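Local atomic coordinates of lipoxygenase (Cyanothece sp., PDB entry 5EK8), a protein that probably adds both atoms of molecular oxygen to polyunsaturated fatty acids at a non-heme iron centre, acting as a 9R-lipoxygenase. Residues A[2-7]-A[211-216]; A[9-14]-A[204-209]; A[222-227]-A[610-615]. One frame throughout, in Å; residues are numbered along the deposited sequence.

Contacts 1 and 2 lie side by side, their centres about 10 Å apart, and both join helix 2-21 to helix 188-214. The helices run antiparallel, so contact 2 (9-14 with 204-209) is nested along the chain inside the loop that contact 1 (2-7 with 211-216) closes. Contact 3 (222-227 with 610-615) opens later in the chain, its centre about 17 Å from that of contact 1 and 14 Å from that of contact 2. Helix 221-227 follows helix 188-214, and a probable hydrogen bond from H208 ND1 to T612 OG1 links contact 2 to contact 3. Together the three contacts tie the N-terminal helix, through helix 188-214, to helix 608-623, away from the iron site.

Contact 1 (A[2-7]-A[211-216]); sequences STKTKT and ANTLNP
K4 lays the middle of its side chain against T213, the residue most covered in this small surface contact. The approach is alongside: the two side chains slide past one another in opposite directions, with K4 CD 3.7 Å from T213 CB and K4 CG 3.9 Å from the same carbon. A bend at chi3 (-73°) turns the end of the lysine, which passes on over the carbonyl oxygen of T213; K4 CD comes to 3.3 Å from T213 O, and K4 NZ stands 3.7 Å from it without forming a hydrogen bond. T213 OG1 sits between its backbone N and carbonyl carbon (chi1 67°) and is hydrogen-bonded to I210 O within its own helix. T7, one turn after K4, adds a methyl group: its CG2 faces T213 CG2 at 4.3 Å. The hydroxyl of T7 is engaged within its own helix, where T7 OG1 donates to T3 O over 2.8 Å. With no hydrogen bond between the segments, the contact rests mainly on packing of the lysine and threonine side chains, with the backbone oxygen of T213 beside the lysine. It joins the first turns of the N-terminal helix 2-21 to the closing turn of helix 188-214, just before the chain leads on to helix 221-227.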
ATOM      1  N   SER A   2       6.082 -35.765  -7.784  1.00162.55           N
ATOM      2  CA  SER A   2       5.658 -35.028  -8.966  1.00160.91           C
ATOM      3  C   SER A   2       6.049 -33.556  -8.878  1.00154.86           C
ATOM      4  O   SER A   2       6.329 -32.916  -9.893  1.00152.50           O
ATOM      5  CB  SER A   2       4.146 -35.158  -9.151  1.00167.38           C
ATOM      6  OG  SER A   2       3.449 -34.677  -8.014  1.00170.64           O
ATOM      7  N   THR A   3       6.072 -33.033  -7.655  1.00149.99           N
ATOM      8  CA  THR A   3       6.317 -31.615  -7.419  1.00139.76           C
ATOM      9  C   THR A   3       7.766 -31.210  -7.675  1.00129.11           C
ATOM     10  O   THR A   3       8.036 -30.056  -8.006  1.00127.47           O
ATOM     11  CB  THR A   3       5.939 -31.215  -5.970  1.00139.52           C
ATOM     12  OG1 THR A   3       6.187 -29.817  -5.769  1.00135.37           O
ATOM     13  CG2 THR A   3       6.748 -32.011  -4.963  1.00140.62           C
ATOM     14  N   LYS A   4       8.693 -32.154  -7.539  1.00120.55           N
ATOM     15  CA  LYS A   4      10.114 -31.820  -7.613  1.00110.17           C
ATOM     16  C   LYS A   4      10.551 -31.360  -8.999  1.00 98.68           C
ATOM     17  O   LYS A   4      11.206 -30.318  -9.134  1.00 91.81           O
ATOM     18  CB  LYS A   4      10.962 -33.010  -7.156  1.00114.54           C
ATOM     19  CG  LYS A   4      10.845 -33.268  -5.654  1.00119.61           C
ATOM     20  CD  LYS A   4      12.005 -34.084  -5.098  1.00120.55           C
ATOM     21  CE  LYS A   4      11.947 -35.552  -5.509  1.00122.37           C
ATOM     22  NZ  LYS A   4      12.972 -36.371  -4.782  1.00122.75           N
ATOM     23  N   THR A   5      10.184 -32.127 -10.022  1.00 93.53           N
ATOM     24  CA  THR A   5      10.540 -31.787 -11.394  1.00 88.16           C
ATOM     25  C   THR A   5      10.011 -30.409 -11.790  1.00 85.70           C
ATOM     26  O   THR A   5      10.767 -29.552 -12.273  1.00 87.06           O
ATOM     27  CB  THR A   5      10.009 -32.835 -12.395  1.00 87.04           C
ATOM     28  OG1 THR A   5       8.587 -32.948 -12.273  1.00 96.10           O
ATOM     29  CG2 THR A   5      10.645 -34.199 -12.142  1.00 84.55           C
ATOM     30  N   LYS A   6       8.714 -30.200 -11.584  1.00 88.05           N
ATOM     31  CA  LYS A   6       8.081 -28.931 -11.929  1.00 86.84           C
ATOM     32  C   LYS A   6       8.644 -27.760 -11.129  1.00 82.41           C
ATOM     33  O   LYS A   6       8.803 -26.662 -11.659  1.00 82.87           O
ATOM     34  CB  LYS A   6       6.564 -29.012 -11.730  1.00 90.36           C
ATOM     35  CG  LYS A   6       5.847 -29.950 -12.702  1.00 96.31           C
ATOM     36  CD  LYS A   6       6.491 -29.944 -14.089  1.00 95.50           C
ATOM     37  CE  LYS A   6       6.277 -28.637 -14.836  1.00 91.18           C
ATOM     38  NZ  LYS A   6       7.161 -28.567 -16.030  1.00 87.93           N
ATOM     39  N   THR A   7       8.934 -27.992  -9.853  1.00 78.19           N
ATOM     40  CA  THR A   7       9.545 -26.966  -9.018  1.00 71.24           C
ATOM     41  C   THR A   7      10.871 -26.523  -9.626  1.00 68.81           C
ATOM     42  O   THR A   7      11.126 -25.323  -9.792  1.00 70.13           O
ATOM     43  CB  THR A   7       9.763 -27.472  -7.581  1.00 68.72           C
ATOM     44  OG1 THR A   7       8.504 -27.520  -6.904  1.00 72.61           O
ATOM     45  CG2 THR A   7      10.693 -26.559  -6.818  1.00 67.74           C
ATOM     46  N   ALA A 211      18.066 -27.164  -4.282  1.00 57.35           N
ATOM     47  CA  ALA A 211      18.821 -27.964  -3.323  1.00 59.55           C
ATOM     48  C   ALA A 211      17.895 -28.717  -2.371  1.00 66.51           C
ATOM     49  O   ALA A 211      18.199 -29.832  -1.947  1.00 68.02           O
ATOM     50  CB  ALA A 211      19.781 -27.084  -2.537  1.00 53.67           C
ATOM     51  N   ASN A 212      16.765 -28.099  -2.041  1.00 70.08           N
ATOM     52  CA  ASN A 212      15.827 -28.664  -1.079  1.00 71.41           C
ATOM     53  C   ASN A 212      15.130 -29.917  -1.585  1.00 77.54           C
ATOM     54  O   ASN A 212      14.767 -30.796  -0.804  1.00 83.32           O
ATOM     55  CB  ASN A 212      14.785 -27.617  -0.689  1.00 68.97           C
ATOM     56  CG  ASN A 212      13.678 -28.193   0.160  1.00 65.20           C
ATOM     57  OD1 ASN A 212      13.888 -28.522   1.325  1.00 62.88           O
ATOM     58  ND2 ASN A 212      12.491 -28.326  -0.422  1.00 64.25           N
ATOM     59  N   THR A 213      14.939 -30.000  -2.895  1.00 78.21           N
ATOM     60  CA  THR A 213      14.300 -31.168  -3.484  1.00 81.08           C
ATOM     61  C   THR A 213      15.233 -32.381  -3.448  1.00 83.00           C
ATOM     62  O   THR A 213      14.782 -33.518  -3.314  1.00 84.07           O
ATOM     63  CB  THR A 213      13.870 -30.897  -4.931  1.00 80.87           C
ATOM     64  OG1 THR A 213      15.035 -30.722  -5.747  1.00 82.19           O
ATOM     65  CG2 THR A 213      13.003 -29.647  -4.999  1.00 76.83           C
ATOM     66  N   LEU A 214      16.535 -32.128  -3.560  1.00 83.24           N
ATOM     67  CA  LEU A 214      17.535 -33.194  -3.519  1.00 84.93           C
ATOM     68  C   LEU A 214      17.649 -33.780  -2.113  1.00 86.92           C
ATOM     69  O   LEU A 214      17.964 -34.959  -1.937  1.00 89.63           O
ATOM     70  CB  LEU A 214      18.898 -32.672  -3.983  1.00 79.49           C
ATOM     71  CG  LEU A 214      18.937 -31.924  -5.318  0.78 74.70           C
ATOM     72  CD1 LEU A 214      20.363 -31.531  -5.676  1.00 75.54           C
ATOM     73  CD2 LEU A 214      18.314 -32.758  -6.426  1.00 72.96           C
ATOM     74  N   ASN A 215      17.395 -32.936  -1.119  1.00 85.28           N
ATOM     75  CA  ASN A 215      17.420 -33.332   0.283  1.00 87.33           C
ATOM     76  C   ASN A 215      16.536 -32.401   1.093  1.00 86.81           C
ATOM     77  O   ASN A 215      16.855 -31.223   1.253  1.00 90.19           O
ATOM     78  CB  ASN A 215      18.843 -33.318   0.838  1.00 94.41           C
ATOM     79  CG  ASN A 215      18.891 -33.615   2.328  1.00 98.65           C
ATOM     80  OD1 ASN A 215      18.013 -34.291   2.867  1.00 99.34           O
ATOM     81  ND2 ASN A 215      19.916 -33.105   3.002  1.00 99.85           N
ATOM     82  N   PRO A 216      15.420 -32.932   1.609  1.00 83.60           N
ATOM     83  CA  PRO A 216      14.386 -32.141   2.288  1.00 80.09           C
ATOM     84  C   PRO A 216      14.881 -31.405   3.532  1.00 75.84           C
ATOM     85  O   PRO A 216      14.172 -30.539   4.041  1.00 72.30           O
ATOM     86  CB  PRO A 216      13.340 -33.194   2.669  1.00 82.29           C
ATOM     87  CG  PRO A 216      13.569 -34.319   1.718  1.00 84.57           C
ATOM     88  CD  PRO A 216      15.046 -34.352   1.505  1.00 84.69           C
TER

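Contact 2 (A[9-14]-A[204-209]); sequences FDEIKA and IKAKHT
K205 NZ is gripped by both carboxylate oxygens of E11 in a salt bridge between two antiparallel helices. It gives a hydrogen bond of 2.9 Å to E11 OE1, on the syn lone pair, and a weak one of 3.0 Å to E11 OE2. The two side chains cross at about a right angle. That of K205 leaves its helix with CG anti to the backbone N (chi1 -162°) and then bends at chi2 and chi3, bringing the ammonium back to the carboxylate; that of E11 bends once, at chi2. Nearer its backbone, E11 packs its CG on T209, whose CG2 lies 3.6 Å from E11 CG, again crossing at about a right angle. A206, the residue after K205, brings its CB to 3.6 Å from E11 OE1. The hydroxyl of T209 is turned back to the preceding turn of its helix: T209 OG1 donates to K205 O at 2.8 Å from above the carbonyl plane, and T209 N reaches that oxygen from the other face. The helix axes approach to 9.6 Å at an angle of 167°. Beyond E11, the side chain of K205 also touches T612, N613 and Y616 of helix 608-623. One glutamate thus combines a charge pair with apolar packing, and each charge would probably stabilise the ionised form of the other at this partly buried interface.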
ATOM      1  N   PHE A   9      12.041 -26.883 -12.796  1.00 65.10           N
ATOM      2  CA  PHE A   9      11.849 -26.188 -14.070  1.00 64.67           C
ATOM      3  C   PHE A   9      11.278 -24.792 -13.864  1.00 61.99           C
ATOM      4  O   PHE A   9      11.507 -23.894 -14.671  1.00 62.24           O
ATOM      5  CB  PHE A   9      10.935 -26.985 -15.004  1.00 72.44           C
ATOM      6  CG  PHE A   9      11.590 -28.195 -15.613  1.00 82.14           C
ATOM      7  CD1 PHE A   9      12.703 -28.062 -16.420  1.00 85.40           C
ATOM      8  CD2 PHE A   9      11.079 -29.464 -15.392  1.00 91.50           C
ATOM      9  CE1 PHE A   9      13.309 -29.171 -16.982  1.00 90.05           C
ATOM     10  CE2 PHE A   9      11.677 -30.581 -15.952  1.00 94.03           C
ATOM     11  CZ  PHE A   9      12.795 -30.435 -16.748  1.00 92.65           C
ATOM     12  N   ASP A  10      10.526 -24.612 -12.783  1.00 62.81           N
ATOM     13  CA  ASP A  10       9.905 -23.321 -12.511  1.00 63.04           C
ATOM     14  C   ASP A  10      10.936 -22.325 -12.008  1.00 59.69           C
ATOM     15  O   ASP A  10      10.946 -21.169 -12.433  1.00 60.05           O
ATOM     16  CB  ASP A  10       8.765 -23.454 -11.493  1.00 65.16           C
ATOM     17  CG  ASP A  10       7.478 -23.988 -12.111  1.00 67.24           C
ATOM     18  OD1 ASP A  10       7.347 -23.963 -13.357  1.00 64.11           O
ATOM     19  OD2 ASP A  10       6.592 -24.416 -11.336  1.00 68.48           O
ATOM     20  N   GLU A  11      11.792 -22.770 -11.093  1.00 59.52           N
ATOM     21  CA  GLU A  11      12.881 -21.927 -10.604  1.00 61.79           C
ATOM     22  C   GLU A  11      13.795 -21.516 -11.754  1.00 57.11           C
ATOM     23  O   GLU A  11      14.151 -20.335 -11.904  1.00 59.28           O
ATOM     24  CB  GLU A  11      13.686 -22.652  -9.524  1.00 67.49           C
ATOM     25  CG  GLU A  11      12.913 -22.895  -8.243  1.00 73.98           C
ATOM     26  CD  GLU A  11      12.487 -21.601  -7.571  1.00 78.76           C
ATOM     27  OE1 GLU A  11      13.342 -20.695  -7.442  1.00 81.07           O
ATOM     28  OE2 GLU A  11      11.297 -21.489  -7.188  1.00 75.08           O
ATOM     29  N   ILE A  12      14.157 -22.498 -12.574  1.00 50.12           N
ATOM     30  CA  ILE A  12      14.947 -22.242 -13.771  1.00 52.56           C
ATOM     31  C   ILE A  12      14.287 -21.210 -14.679  1.00 52.44           C
ATOM     32  O   ILE A  12      14.910 -20.221 -15.070  1.00 53.82           O
ATOM     33  CB  ILE A  12      15.170 -23.541 -14.559  1.00 55.50           C
ATOM     34  CG1 ILE A  12      16.085 -24.478 -13.766  1.00 55.32           C
ATOM     35  CG2 ILE A  12      15.735 -23.241 -15.948  1.00 56.10           C
ATOM     36  CD1 ILE A  12      16.088 -25.893 -14.278  1.00 49.47           C
ATOM     37  N   LYS A  13      13.021 -21.449 -14.999  1.00 57.33           N
ATOM     38  CA  LYS A  13      12.226 -20.554 -15.833  1.00 60.20           C
ATOM     39  C   LYS A  13      12.267 -19.115 -15.329  1.00 58.71           C
ATOM     40  O   LYS A  13      12.552 -18.183 -16.087  1.00 58.08           O
ATOM     41  CB  LYS A  13      10.777 -21.041 -15.883  1.00 63.60           C
ATOM     42  CG  LYS A  13       9.907 -20.343 -16.913  1.00 68.72           C
ATOM     43  CD  LYS A  13       8.428 -20.660 -16.697  1.00 74.66           C
ATOM     44  CE  LYS A  13       8.148 -22.155 -16.784  1.00 75.78           C
ATOM     45  NZ  LYS A  13       6.686 -22.451 -16.694  1.00 73.86           N
ATOM     46  N   ALA A  14      11.992 -18.949 -14.039  1.00 56.97           N
ATOM     47  CA  ALA A  14      12.013 -17.635 -13.405  1.00 59.77           C
ATOM     48  C   ALA A  14      13.362 -16.952 -13.591  1.00 61.87           C
ATOM     49  O   ALA A  14      13.432 -15.783 -14.004  1.00 64.50           O
ATOM     50  CB  ALA A  14      11.681 -17.759 -11.923  1.00 58.92           C
ATOM     51  N   ILE A 204      19.863 -17.048  -5.903  1.00 43.98           N
ATOM     52  CA  ILE A 204      20.125 -17.600  -4.578  1.00 49.71           C
ATOM     53  C   ILE A 204      18.955 -18.470  -4.130  1.00 60.19           C
ATOM     54  O   ILE A 204      19.118 -19.654  -3.808  1.00 68.43           O
ATOM     55  CB  ILE A 204      20.365 -16.481  -3.535  1.00 43.75           C
ATOM     56  CG1 ILE A 204      21.345 -15.432  -4.066  1.00 45.17           C
ATOM     57  CG2 ILE A 204      20.872 -17.062  -2.232  1.00 42.09           C
ATOM     58  CD1 ILE A 204      22.744 -15.961  -4.319  1.00 52.74           C
ATOM     59  N   LYS A 205      17.772 -17.866  -4.116  1.00 59.16           N
ATOM     60  CA  LYS A 205      16.544 -18.550  -3.739  1.00 57.65           C
ATOM     61  C   LYS A 205      16.336 -19.783  -4.608  1.00 58.17           C
ATOM     62  O   LYS A 205      15.901 -20.827  -4.133  1.00 60.89           O
ATOM     63  CB  LYS A 205      15.354 -17.594  -3.857  1.00 58.73           C
ATOM     64  CG  LYS A 205      14.103 -18.033  -3.111  1.00 59.67           C
ATOM     65  CD  LYS A 205      13.148 -18.813  -4.006  1.00 60.91           C
ATOM     66  CE  LYS A 205      12.521 -17.930  -5.079  1.00 58.08           C
ATOM     67  NZ  LYS A 205      11.699 -18.721  -6.043  1.00 54.23           N
ATOM     68  N   ALA A 206      16.666 -19.651  -5.887  1.00 56.15           N
ATOM     69  CA  ALA A 206      16.553 -20.750  -6.833  1.00 57.69           C
ATOM     70  C   ALA A 206      17.498 -21.880  -6.451  1.00 59.57           C
ATOM     71  O   ALA A 206      17.094 -23.044  -6.401  1.00 58.62           O
ATOM     72  CB  ALA A 206      16.839 -20.268  -8.244  1.00 57.22           C
ATOM     73  N   LYS A 207      18.753 -21.526  -6.181  1.00 61.46           N
ATOM     74  CA  LYS A 207      19.745 -22.492  -5.718  1.00 59.58           C
ATOM     75  C   LYS A 207      19.223 -23.275  -4.518  1.00 59.62           C
ATOM     76  O   LYS A 207      19.276 -24.508  -4.491  1.00 58.42           O
ATOM     77  CB  LYS A 207      21.049 -21.787  -5.347  1.00 64.27           C
ATOM     78  CG  LYS A 207      22.181 -22.738  -4.987  1.00 73.70           C
ATOM     79  CD  LYS A 207      23.205 -22.080  -4.073  1.00 78.47           C
ATOM     80  CE  LYS A 207      24.221 -23.093  -3.558  1.00 81.34           C
ATOM     81  NZ  LYS A 207      24.956 -22.603  -2.356  1.00 80.15           N
ATOM     82  N   HIS A 208      18.703 -22.550  -3.533  1.00 56.91           N
ATOM     83  CA  HIS A 208      18.214 -23.177  -2.314  1.00 56.17           C
ATOM     84  C   HIS A 208      17.032 -24.094  -2.585  1.00 59.19           C
ATOM     85  O   HIS A 208      16.972 -25.211  -2.070  1.00 60.01           O
ATOM     86  CB  HIS A 208      17.826 -22.111  -1.297  1.00 52.93           C
ATOM     87  CG  HIS A 208      18.977 -21.276  -0.838  1.00 53.91           C
ATOM     88  ND1 HIS A 208      18.813 -20.037  -0.262  1.00 55.24           N
ATOM     89  CD2 HIS A 208      20.311 -21.505  -0.868  1.00 57.13           C
ATOM     90  CE1 HIS A 208      19.998 -19.536   0.043  1.00 60.15           C
ATOM     91  NE2 HIS A 208      20.923 -20.406  -0.317  1.00 59.05           N
ATOM     92  N   THR A 209      16.100 -23.614  -3.400  1.00 57.58           N
ATOM     93  CA  THR A 209      14.897 -24.367  -3.721  1.00 55.04           C
ATOM     94  C   THR A 209      15.240 -25.676  -4.414  1.00 59.48           C
ATOM     95  O   THR A 209      14.721 -26.735  -4.052  1.00 62.72           O
ATOM     96  CB  THR A 209      13.944 -23.560  -4.617  1.00 53.99           C
ATOM     97  OG1 THR A 209      13.533 -22.370  -3.934  1.00 55.31           O
ATOM     98  CG2 THR A 209      12.717 -24.383  -4.949  1.00 55.80           C
TER

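Contact 3 (A[222-227]-A[610-615]); sequences TQIQAD and EATNQV
I224 points its two branches at helix 608-623 and meets A611 and T612 there, within the mostly helical catalytic domain of the lipoxygenase fold. The two helices run nearly parallel, crossing at -19° with their axes 9.9 Å apart. I224 and T612 have side chains that cross at about a right angle. Chi1 of -65° puts CG1 of the isoleucine beside the backbone N and leaves CG2 anti to that nitrogen, which sets this methyl over the backbone of T612, 3.7 Å from T612 CA and 3.9 Å from T612 CB. The longer branch carries CD1 to A611 CB at 4.0 Å, so the two arms of I224 span adjacent residues of the partner helix. T612 OG1 is hydrogen-bonded to Y228 OH and to H208 ND1, while CA and CB of the threonine meet I224. Next to I224, the side chain of Q225 bends at chi2 toward V615. Q225 OE1 is bonded to L584 N and Q225 NE2 to G582 O, which hold the amide. The same amide nitrogen, Q225 NE2, lies 4.4 Å from the methyl V615 CG2.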
ATOM      1  N   THR A 222      22.184 -22.154   8.251  1.00 53.48           N
ATOM      2  CA  THR A 222      23.459 -21.451   8.194  1.00 57.92           C
ATOM      3  C   THR A 222      23.858 -21.111   6.758  1.00 52.00           C
ATOM      4  O   THR A 222      24.286 -19.990   6.466  1.00 46.59           O
ATOM      5  CB  THR A 222      24.571 -22.284   8.837  1.00 60.44           C
ATOM      6  OG1 THR A 222      24.174 -22.659  10.162  1.00 58.95           O
ATOM      7  CG2 THR A 222      25.865 -21.489   8.893  1.00 59.92           C
ATOM      8  N   GLN A 223      23.706 -22.088   5.869  1.00 50.52           N
ATOM      9  CA  GLN A 223      24.045 -21.919   4.460  1.00 56.16           C
ATOM     10  C   GLN A 223      23.127 -20.907   3.767  1.00 59.29           C
ATOM     11  O   GLN A 223      23.592 -20.052   3.004  1.00 62.38           O
ATOM     12  CB  GLN A 223      23.981 -23.265   3.744  1.00 63.00           C
ATOM     13  CG  GLN A 223      24.444 -23.231   2.304  1.00 72.92           C
ATOM     14  CD  GLN A 223      24.396 -24.601   1.660  1.00 82.53           C
ATOM     15  OE1 GLN A 223      24.427 -25.624   2.349  1.00 86.75           O
ATOM     16  NE2 GLN A 223      24.302 -24.631   0.333  1.00 84.72           N
ATOM     17  N   ILE A 224      21.826 -21.011   4.037  1.00 55.79           N
ATOM     18  CA  ILE A 224      20.843 -20.078   3.487  1.00 47.98           C
ATOM     19  C   ILE A 224      21.146 -18.663   3.947  1.00 46.41           C
ATOM     20  O   ILE A 224      21.137 -17.725   3.147  1.00 48.74           O
ATOM     21  CB  ILE A 224      19.402 -20.445   3.904  1.00 42.51           C
ATOM     22  CG1 ILE A 224      18.995 -21.783   3.296  1.00 44.80           C
ATOM     23  CG2 ILE A 224      18.417 -19.369   3.462  1.00 35.65           C
ATOM     24  CD1 ILE A 224      17.633 -22.251   3.740  1.00 46.32           C
ATOM     25  N   GLN A 225      21.423 -18.513   5.237  1.00 43.46           N
ATOM     26  CA  GLN A 225      21.715 -17.198   5.785  1.00 42.74           C
ATOM     27  C   GLN A 225      22.984 -16.614   5.165  1.00 46.65           C
ATOM     28  O   GLN A 225      23.002 -15.456   4.750  1.00 46.14           O
ATOM     29  CB  GLN A 225      21.856 -17.265   7.299  1.00 39.83           C
ATOM     30  CG  GLN A 225      21.777 -15.907   7.965  1.00 44.47           C
ATOM     31  CD  GLN A 225      20.364 -15.345   7.969  1.00 50.35           C
ATOM     32  OE1 GLN A 225      19.528 -15.726   8.798  1.00 53.74           O
ATOM     33  NE2 GLN A 225      20.090 -14.436   7.042  1.00 48.11           N
ATOM     34  N   ALA A 226      24.034 -17.429   5.098  1.00 47.82           N
ATOM     35  CA  ALA A 226      25.305 -17.014   4.509  1.00 48.84           C
ATOM     36  C   ALA A 226      25.156 -16.570   3.059  1.00 50.15           C
ATOM     37  O   ALA A 226      25.748 -15.570   2.649  1.00 51.11           O
ATOM     38  CB  ALA A 226      26.320 -18.142   4.602  1.00 44.31           C
ATOM     39  N   ASP A 227      24.361 -17.311   2.291  1.00 47.06           N
ATOM     40  CA  ASP A 227      24.237 -17.056   0.857  1.00 47.88           C
ATOM     41  C   ASP A 227      23.498 -15.751   0.537  1.00 51.74           C
ATOM     42  O   ASP A 227      23.615 -15.226  -0.574  1.00 52.96           O
ATOM     43  CB  ASP A 227      23.551 -18.235   0.166  1.00 47.50           C
ATOM     44  CG  ASP A 227      24.489 -19.418  -0.030  1.00 54.68           C
ATOM     45  OD1 ASP A 227      25.689 -19.284   0.288  1.00 58.41           O
ATOM     46  OD2 ASP A 227      24.034 -20.479  -0.508  1.00 57.28           O
ATOM     47  N   GLU A 610      10.949 -22.387   3.135  1.00 47.49           N
ATOM     48  CA  GLU A 610      10.300 -21.267   3.807  1.00 51.81           C
ATOM     49  C   GLU A 610      11.322 -20.228   4.251  1.00 53.84           C
ATOM     50  O   GLU A 610      11.074 -19.025   4.167  1.00 52.86           O
ATOM     51  CB  GLU A 610       9.497 -21.742   5.015  1.00 56.98           C
ATOM     52  CG  GLU A 610       8.162 -22.375   4.672  1.00 65.15           C
ATOM     53  CD  GLU A 610       7.307 -22.620   5.902  1.00 68.45           C
ATOM     54  OE1 GLU A 610       6.074 -22.754   5.752  1.00 67.81           O
ATOM     55  OE2 GLU A 610       7.872 -22.678   7.016  1.00 69.48           O
ATOM     56  N   ALA A 611      12.469 -20.703   4.729  1.00 53.02           N
ATOM     57  CA  ALA A 611      13.529 -19.824   5.217  1.00 48.94           C
ATOM     58  C   ALA A 611      14.100 -18.961   4.096  1.00 44.66           C
ATOM     59  O   ALA A 611      14.155 -17.717   4.184  1.00 42.67           O
ATOM     60  CB  ALA A 611      14.630 -20.644   5.860  1.00 49.42           C
ATOM     61  N   THR A 612      14.523 -19.634   3.032  1.00 39.89           N
ATOM     62  CA  THR A 612      15.103 -18.933   1.905  1.00 43.21           C
ATOM     63  C   THR A 612      14.085 -17.977   1.299  1.00 44.37           C
ATOM     64  O   THR A 612      14.438 -16.858   0.942  1.00 45.37           O
ATOM     65  CB  THR A 612      15.638 -19.899   0.823  1.00 43.86           C
ATOM     66  OG1 THR A 612      16.188 -19.141  -0.263  1.00 45.37           O
ATOM     67  CG2 THR A 612      14.552 -20.822   0.300  1.00 34.72           C
ATOM     68  N   ASN A 613      12.822 -18.393   1.214  1.00 46.49           N
ATOM     69  CA  ASN A 613      11.809 -17.493   0.674  1.00 44.49           C
ATOM     70  C   ASN A 613      11.577 -16.284   1.578  1.00 40.41           C
ATOM     71  O   ASN A 613      11.367 -15.172   1.088  1.00 39.32           O
ATOM     72  CB  ASN A 613      10.501 -18.243   0.433  1.00 51.14           C
ATOM     73  CG  ASN A 613      10.526 -19.037  -0.855  1.00 57.08           C
ATOM     74  OD1 ASN A 613      10.201 -18.518  -1.925  1.00 57.13           O
ATOM     75  ND2 ASN A 613      10.935 -20.297  -0.766  1.00 61.08           N
ATOM     76  N   GLN A 614      11.626 -16.503   2.890  1.00 38.46           N
ATOM     77  CA  GLN A 614      11.533 -15.414   3.862  1.00 40.43           C
ATOM     78  C   GLN A 614      12.586 -14.349   3.590  1.00 45.60           C
ATOM     79  O   GLN A 614      12.263 -13.181   3.298  1.00 47.78           O
ATOM     80  CB  GLN A 614      11.697 -15.944   5.290  1.00 36.36           C
ATOM     81  CG  GLN A 614      11.787 -14.851   6.358  1.00 34.14           C
ATOM     82  CD  GLN A 614      12.066 -15.409   7.749  1.00 37.10           C
ATOM     83  OE1 GLN A 614      11.855 -16.594   8.008  1.00 43.93           O
ATOM     84  NE2 GLN A 614      12.549 -14.556   8.649  1.00 31.69           N
ATOM     85  N   VAL A 615      13.851 -14.763   3.670  1.00 48.93           N
ATOM     86  CA  VAL A 615      14.954 -13.826   3.479  1.00 48.85           C
ATOM     87  C   VAL A 615      14.906 -13.174   2.093  1.00 47.68           C
ATOM     88  O   VAL A 615      15.110 -11.962   1.950  1.00 50.76           O
ATOM     89  CB  VAL A 615      16.311 -14.515   3.678  1.00 49.92           C
ATOM     90  CG1 VAL A 615      17.441 -13.492   3.609  1.00 46.08           C
ATOM     91  CG2 VAL A 615      16.328 -15.253   5.011  1.00 49.96           C
TER